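Local structure of MPN domain-containing protein (Archaeoglobus fulgidus, 1OI0) at residues Glu16-Ala21 and Ile95-Pro100; Leu29-Lys34 and Glu39-Pro44. The protein probably acts as a zinc-dependent metallopeptidase of the JAB1/MPN family, with a zinc ion bound in its structure. All coordinates share one frame; numbering follows the deposited sequence.

Contact 1: Glu16-Ala21 and Ile95-Pro100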
loop_
_atom_site.group_PDB
_atom_site.type_symbol
_atom_site.label_atom_id
_atom_site.label_comp_id
_atom_site.label_asym_id
_atom_site.label_seq_id
_atom_site.Cartn_x
_atom_site.Cartn_y
_atom_site.Cartn_z
ATOM N N GLU A 16 7.819 5.047 -6.384
ATOM C CA GLU A 16 8.332 5.244 -7.736
ATOM C C GLU A 16 7.352 4.663 -8.756
ATOM O O GLU A 16 7.220 5.175 -9.867
ATOM C CB GLU A 16 9.706 4.590 -7.881
ATOM C CG GLU A 16 10.747 5.169 -6.933
ATOM C CD GLU A 16 12.125 4.572 -7.135
ATOM O OE1 GLU A 16 12.232 3.332 -7.213
ATOM O OE2 GLU A 16 13.106 5.343 -7.203
ATOM N N ALA A 17 6.659 3.596 -8.369
ATOM C CA ALA A 17 5.680 2.961 -9.246
ATOM C C ALA A 17 4.480 3.890 -9.396
ATOM O O ALA A 17 3.882 3.981 -10.469
ATOM C CB ALA A 17 5.239 1.622 -8.663
ATOM N N ALA A 18 4.137 4.576 -8.310
ATOM C CA ALA A 18 3.020 5.514 -8.317
ATOM C C ALA A 18 3.370 6.691 -9.218
ATOM O O ALA A 18 2.552 7.132 -10.031
ATOM C CB ALA A 18 2.734 6.001 -6.906
ATOM N N LYS A 19 4.593 7.197 -9.077
ATOM C CA LYS A 19 5.042 8.314 -9.901
ATOM C C LYS A 19 4.980 7.918 -11.366
ATOM O O LYS A 19 4.543 8.698 -12.211
ATOM C CB LYS A 19 6.477 8.709 -9.543
ATOM C CG LYS A 19 6.636 9.309 -8.162
ATOM C CD LYS A 19 8.097 9.611 -7.866
ATOM C CE LYS A 19 8.274 10.204 -6.480
ATOM N NZ LYS A 19 9.710 10.458 -6.177
ATOM N N SER A 20 5.421 6.701 -11.669
ATOM C CA SER A 20 5.414 6.214 -13.044
ATOM C C SER A 20 4.000 6.012 -13.568
ATOM O O SER A 20 3.741 6.179 -14.759
ATOM C CB SER A 20 6.183 4.893 -13.144
ATOM O OG SER A 20 7.546 5.075 -12.814
ATOM N N ALA A 21 3.085 5.653 -12.673
ATOM C CA ALA A 21 1.697 5.424 -13.056
ATOM C C ALA A 21 0.876 6.708 -13.233
ATOM O O ALA A 21 -0.063 6.738 -14.030
ATOM C CB ALA A 21 1.020 4.513 -12.020
ATOM N N ILE A 95 -2.284 0.126 2.111
ATOM C CA ILE A 95 -1.576 1.391 1.998
ATOM C C ILE A 95 -2.099 2.254 0.857
ATOM O O ILE A 95 -2.473 1.751 -0.197
ATOM C CB ILE A 95 -0.071 1.153 1.750
ATOM C CG1 ILE A 95 0.541 0.419 2.943
ATOM C CG2 ILE A 95 0.639 2.480 1.482
ATOM C CD1 ILE A 95 1.975 -0.014 2.712
ATOM N N ILE A 96 -2.150 3.554 1.100
ATOM C CA ILE A 96 -2.540 4.502 0.063
ATOM C C ILE A 96 -1.395 5.498 -0.032
ATOM O O ILE A 96 -0.947 6.035 0.984
ATOM C CB ILE A 96 -3.819 5.301 0.412
ATOM C CG1 ILE A 96 -5.031 4.371 0.470
ATOM C CG2 ILE A 96 -4.050 6.393 -0.644
ATOM C CD1 ILE A 96 -6.329 5.094 0.758
ATOM N N VAL A 97 -0.894 5.715 -1.244
ATOM C CA VAL A 97 0.165 6.691 -1.453
ATOM C C VAL A 97 -0.514 7.756 -2.297
ATOM O O VAL A 97 -1.454 7.458 -3.031
ATOM C CB VAL A 97 1.396 6.091 -2.189
ATOM C CG1 VAL A 97 1.971 4.944 -1.376
ATOM C CG2 VAL A 97 1.014 5.619 -3.570
ATOM N N CYS A 98 -0.051 8.994 -2.197
ATOM C CA CYS A 98 -0.698 10.074 -2.927
ATOM C C CYS A 98 0.292 11.084 -3.483
ATOM O O CYS A 98 1.436 11.168 -3.037
ATOM C CB CYS A 98 -1.681 10.776 -1.982
ATOM S SG CYS A 98 -0.909 11.173 -0.372
ATOM N N TYR A 99 -0.166 11.848 -4.467
ATOM C CA TYR A 99 0.646 12.887 -5.085
ATOM C C TYR A 99 1.121 13.818 -3.964
ATOM O O TYR A 99 0.369 14.101 -3.035
ATOM C CB TYR A 99 -0.216 13.670 -6.074
ATOM C CG TYR A 99 0.542 14.710 -6.853
ATOM C CD1 TYR A 99 1.320 14.352 -7.951
ATOM C CD2 TYR A 99 0.515 16.050 -6.467
ATOM C CE1 TYR A 99 2.054 15.296 -8.647
ATOM C CE2 TYR A 99 1.251 17.009 -7.155
ATOM C CZ TYR A 99 2.019 16.623 -8.243
ATOM O OH TYR A 99 2.772 17.553 -8.918
ATOM N N PRO A 100 2.356 14.342 -4.050
ATOM C CA PRO A 100 3.416 14.204 -5.057
ATOM C C PRO A 100 4.270 12.943 -4.940
ATOM O O PRO A 100 5.324 12.839 -5.571
ATOM C CB PRO A 100 4.241 15.463 -4.839
ATOM C CG PRO A 100 4.207 15.588 -3.358
ATOM C CD PRO A 100 2.742 15.343 -3.037
#

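Contact 2: Leu29-Lys34 and Glu39-Pro44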
loop_
_atom_site.group_PDB
_atom_site.type_symbol
_atom_site.label_atom_id
_atom_site.label_comp_id
_atom_site.label_asym_id
_atom_site.label_seq_id
_atom_site.Cartn_x
_atom_site.Cartn_y
_atom_site.Cartn_z
ATOM N N LEU A 29 -0.618 -5.958 -4.670
ATOM C CA LEU A 29 -0.852 -6.643 -3.411
ATOM C C LEU A 29 0.451 -6.609 -2.628
ATOM O O LEU A 29 1.524 -6.821 -3.186
ATOM C CB LEU A 29 -1.263 -8.095 -3.650
ATOM C CG LEU A 29 -2.501 -8.316 -4.518
ATOM C CD1 LEU A 29 -2.775 -9.814 -4.637
ATOM C CD2 LEU A 29 -3.691 -7.591 -3.915
ATOM N N LEU A 30 0.347 -6.320 -1.339
ATOM C CA LEU A 30 1.512 -6.271 -0.467
ATOM C C LEU A 30 1.829 -7.702 -0.041
ATOM O O LEU A 30 0.939 -8.441 0.380
ATOM C CB LEU A 30 1.201 -5.403 0.749
ATOM C CG LEU A 30 0.924 -3.923 0.455
ATOM C CD1 LEU A 30 0.343 -3.242 1.683
ATOM C CD2 LEU A 30 2.217 -3.249 0.018
ATOM N N SER A 31 3.088 -8.104 -0.165
ATOM C CA SER A 31 3.464 -9.462 0.205
ATOM C C SER A 31 4.816 -9.554 0.897
ATOM O O SER A 31 5.523 -8.560 1.054
ATOM C CB SER A 31 3.459 -10.368 -1.033
ATOM O OG SER A 31 4.420 -9.946 -1.987
ATOM N N GLY A 32 5.160 -10.768 1.311
ATOM C CA GLY A 32 6.417 -11.007 1.992
ATOM C C GLY A 32 6.241 -12.108 3.017
ATOM O O GLY A 32 5.174 -12.718 3.097
ATOM N N SER A 33 7.280 -12.371 3.800
ATOM C CA SER A 33 7.209 -13.406 4.824
ATOM C C SER A 33 7.328 -12.805 6.216
ATOM O O SER A 33 7.522 -11.598 6.371
ATOM C CB SER A 33 8.316 -14.442 4.619
ATOM O OG SER A 33 8.090 -15.206 3.448
ATOM N N LYS A 34 7.206 -13.657 7.226
ATOM C CA LYS A 34 7.305 -13.227 8.612
ATOM C C LYS A 34 6.341 -12.077 8.906
ATOM O O LYS A 34 5.127 -12.226 8.767
ATOM C CB LYS A 34 8.744 -12.802 8.923
ATOM C CG LYS A 34 9.028 -12.578 10.400
ATOM C CD LYS A 34 10.469 -12.145 10.621
ATOM C CE LYS A 34 10.765 -11.939 12.098
ATOM N NZ LYS A 34 12.171 -11.500 12.321
ATOM N N GLU A 39 7.700 -7.328 -0.582
ATOM C CA GLU A 39 7.479 -7.820 -1.936
ATOM C C GLU A 39 6.143 -7.312 -2.460
ATOM O O GLU A 39 5.262 -6.951 -1.685
ATOM C CB GLU A 39 7.476 -9.350 -1.944
ATOM C CG GLU A 39 8.819 -9.986 -1.631
ATOM C CD GLU A 39 9.772 -9.938 -2.808
ATOM O OE1 GLU A 39 10.079 -8.827 -3.288
ATOM O OE2 GLU A 39 10.213 -11.018 -3.254
ATOM N N LEU A 40 5.999 -7.289 -3.780
ATOM C CA LEU A 40 4.759 -6.836 -4.391
ATOM C C LEU A 40 4.252 -7.813 -5.432
ATOM O O LEU A 40 5.029 -8.376 -6.204
ATOM C CB LEU A 40 4.949 -5.476 -5.072
ATOM C CG LEU A 40 5.182 -4.229 -4.220
ATOM C CD1 LEU A 40 5.343 -3.023 -5.136
ATOM C CD2 LEU A 40 4.016 -4.022 -3.270
ATOM N N ILE A 41 2.941 -8.019 -5.431
ATOM C CA ILE A 41 2.295 -8.869 -6.418
ATOM C C ILE A 41 1.679 -7.824 -7.338
ATOM O O ILE A 41 0.673 -7.203 -6.997
ATOM C CB ILE A 41 1.174 -9.730 -5.797
ATOM C CG1 ILE A 41 1.769 -10.706 -4.777
ATOM C CG2 ILE A 41 0.437 -10.489 -6.896
ATOM C CD1 ILE A 41 0.739 -11.552 -4.063
ATOM N N PHE A 42 2.300 -7.601 -8.488
ATOM C CA PHE A 42 1.795 -6.595 -9.412
ATOM C C PHE A 42 0.464 -6.952 -10.056
ATOM O O PHE A 42 0.192 -8.113 -10.359
ATOM C CB PHE A 42 2.848 -6.294 -10.475
ATOM C CG PHE A 42 4.113 -5.715 -9.907
ATOM C CD1 PHE A 42 5.079 -6.538 -9.338
ATOM C CD2 PHE A 42 4.314 -4.340 -9.899
ATOM C CE1 PHE A 42 6.228 -6.000 -8.768
ATOM C CE2 PHE A 42 5.460 -3.790 -9.330
ATOM C CZ PHE A 42 6.419 -4.622 -8.763
ATOM N N LEU A 43 -0.365 -5.931 -10.248
ATOM C CA LEU A 43 -1.684 -6.095 -10.846
ATOM C C LEU A 43 -1.817 -5.225 -12.097
ATOM O O LEU A 43 -1.279 -4.121 -12.160
ATOM C CB LEU A 43 -2.761 -5.721 -9.828
ATOM C CG LEU A 43 -2.781 -6.574 -8.560
ATOM C CD1 LEU A 43 -3.810 -6.021 -7.584
ATOM C CD2 LEU A 43 -3.101 -8.024 -8.928
ATOM N N PRO A 44 -2.553 -5.714 -13.107
ATOM C CA PRO A 44 -2.772 -5.005 -14.374
ATOM C C PRO A 44 -3.702 -3.791 -14.303
ATOM O O PRO A 44 -4.825 -3.835 -14.809
ATOM C CB PRO A 44 -3.329 -6.103 -15.272
ATOM C CG PRO A 44 -4.147 -6.915 -14.307
ATOM C CD PRO A 44 -3.214 -7.033 -13.121
#

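Contact 1: Glu16-Ala21 and Ile95-Pro100
Ala18 and Val97 make a small helix-on-sheet contact in which the C-terminal end of helix 8-21 meets the end of strand 93-98 and the turn after it. The methyl CB of Ala18 points at the strand and touches CG2 of Val97 at 3.8 Å, the single apolar touch across the interface. Alanine suits this place because one methyl brings the helix backbone close, the CA atoms of Ala18 and Val97 being 7.5 Å apart. Val97 offers a beta-branched side chain, at home in a strand; with chi1 at -60° its CG2 sits between the backbone N and the carbonyl carbon and faces the helix.

One helix position further, the contact becomes loose. The extended chain of Lys19 runs past the exposed turn; its CE passes the carbonyl O of Pro100 at 4.1 Å, a loose approach, and NZ continues beyond. Pro100 follows a cis peptide bond, which bends the chain sharply after the strand and lets its CB rest over the face of the Tyr99 ring. Cys98, turned away from the helix, forms a disulfide with Cys77.

Tyr101 packs against both Ala18 and Lys19. Val97 pairs through its backbone with the zinc ligands His70 and His72 of strand 64-72, whose Ser71 touches Ala18 and Val97; with Trp106 of strand 106-110 also against it, Val97 lies between two neighbouring strands, and helix 8-21 packs over it.

Contact 2: Leu29-Lys34 and Glu39-Pro44
Leu29 and Ile41 face each other as a hydrogen-bonded pair of an antiparallel hairpin, where two nearly straight backbone bonds join the same two residues: Leu29 N to Ile41 O and Ile41 N to Leu29 O, both 2.9 Å. On the face of Leu29, Ser31 and Ile41 the side chains press together, CB of Leu29 lying 3.6 Å from CB of Ile41, and CD1 of Leu29 rests against the CG2 and CD1 branches of the isoleucine. The other branch, CD2 of Leu29, meets CD1 of Leu43 at 4.0 Å, the two leucines crossing at about a right angle. The fork of Leu29 suits the place, one methyl meeting Ile41 and the other Leu43. Close as this packing is, Ile41 is exposed, and Leu29 and Leu43 are partly so.

On the opposite face Leu30 and Leu40, a non-hydrogen-bonded pair, lie side by side with their CD2 methyls 3.8 Å apart. Both turn to Ile14 of helix 8-21 and Val69 of strand 64-72. The helix covers this face; Leu30 is buried and Leu40 partly so.

Toward the turn the pairing is less regular. Ser31 N still donates to Glu39 O and Glu39 N to Ser31 O, but the latter bond bends to 143° at the hydrogen, and both donors stand above the carbonyl planes they approach. A small serine fits here: with chi1 at 63° its OG reaches across to CB of Glu39 at 3.1 Å. The exposed Glu39 bends at chi2 and carries its carboxylate away from the pair. Gly32 adopts backbone angles, phi 146°, that demand glycine. Together these residues form a twisted beta hairpin, strands 27-32 and 36-42, within the mixed sheet of the JAB1/MPN fold.

In the fold
Contacts 1 and 2 have centres 16 Å apart and both reach the same mixed sheet, whose strands 93-98, 64-72, 27-32 and 36-42 lie side by side in that order. Along the chain, helix 8-21 comes first and leads into the hairpin of contact 2, and only much later does strand 93-98 return to close contact 1. The helix reaches both: its end packs on Val97, while Ile14 and Leu10 meet the hairpin. A direct touch, Ile95 CD1 to Leu30 CD1 at 3.8 Å, joins the two. Helix 8-21 thus ties strand 93-98 and the hairpin to strand 64-72, which runs between them and carries the zinc ligands His70 and His72.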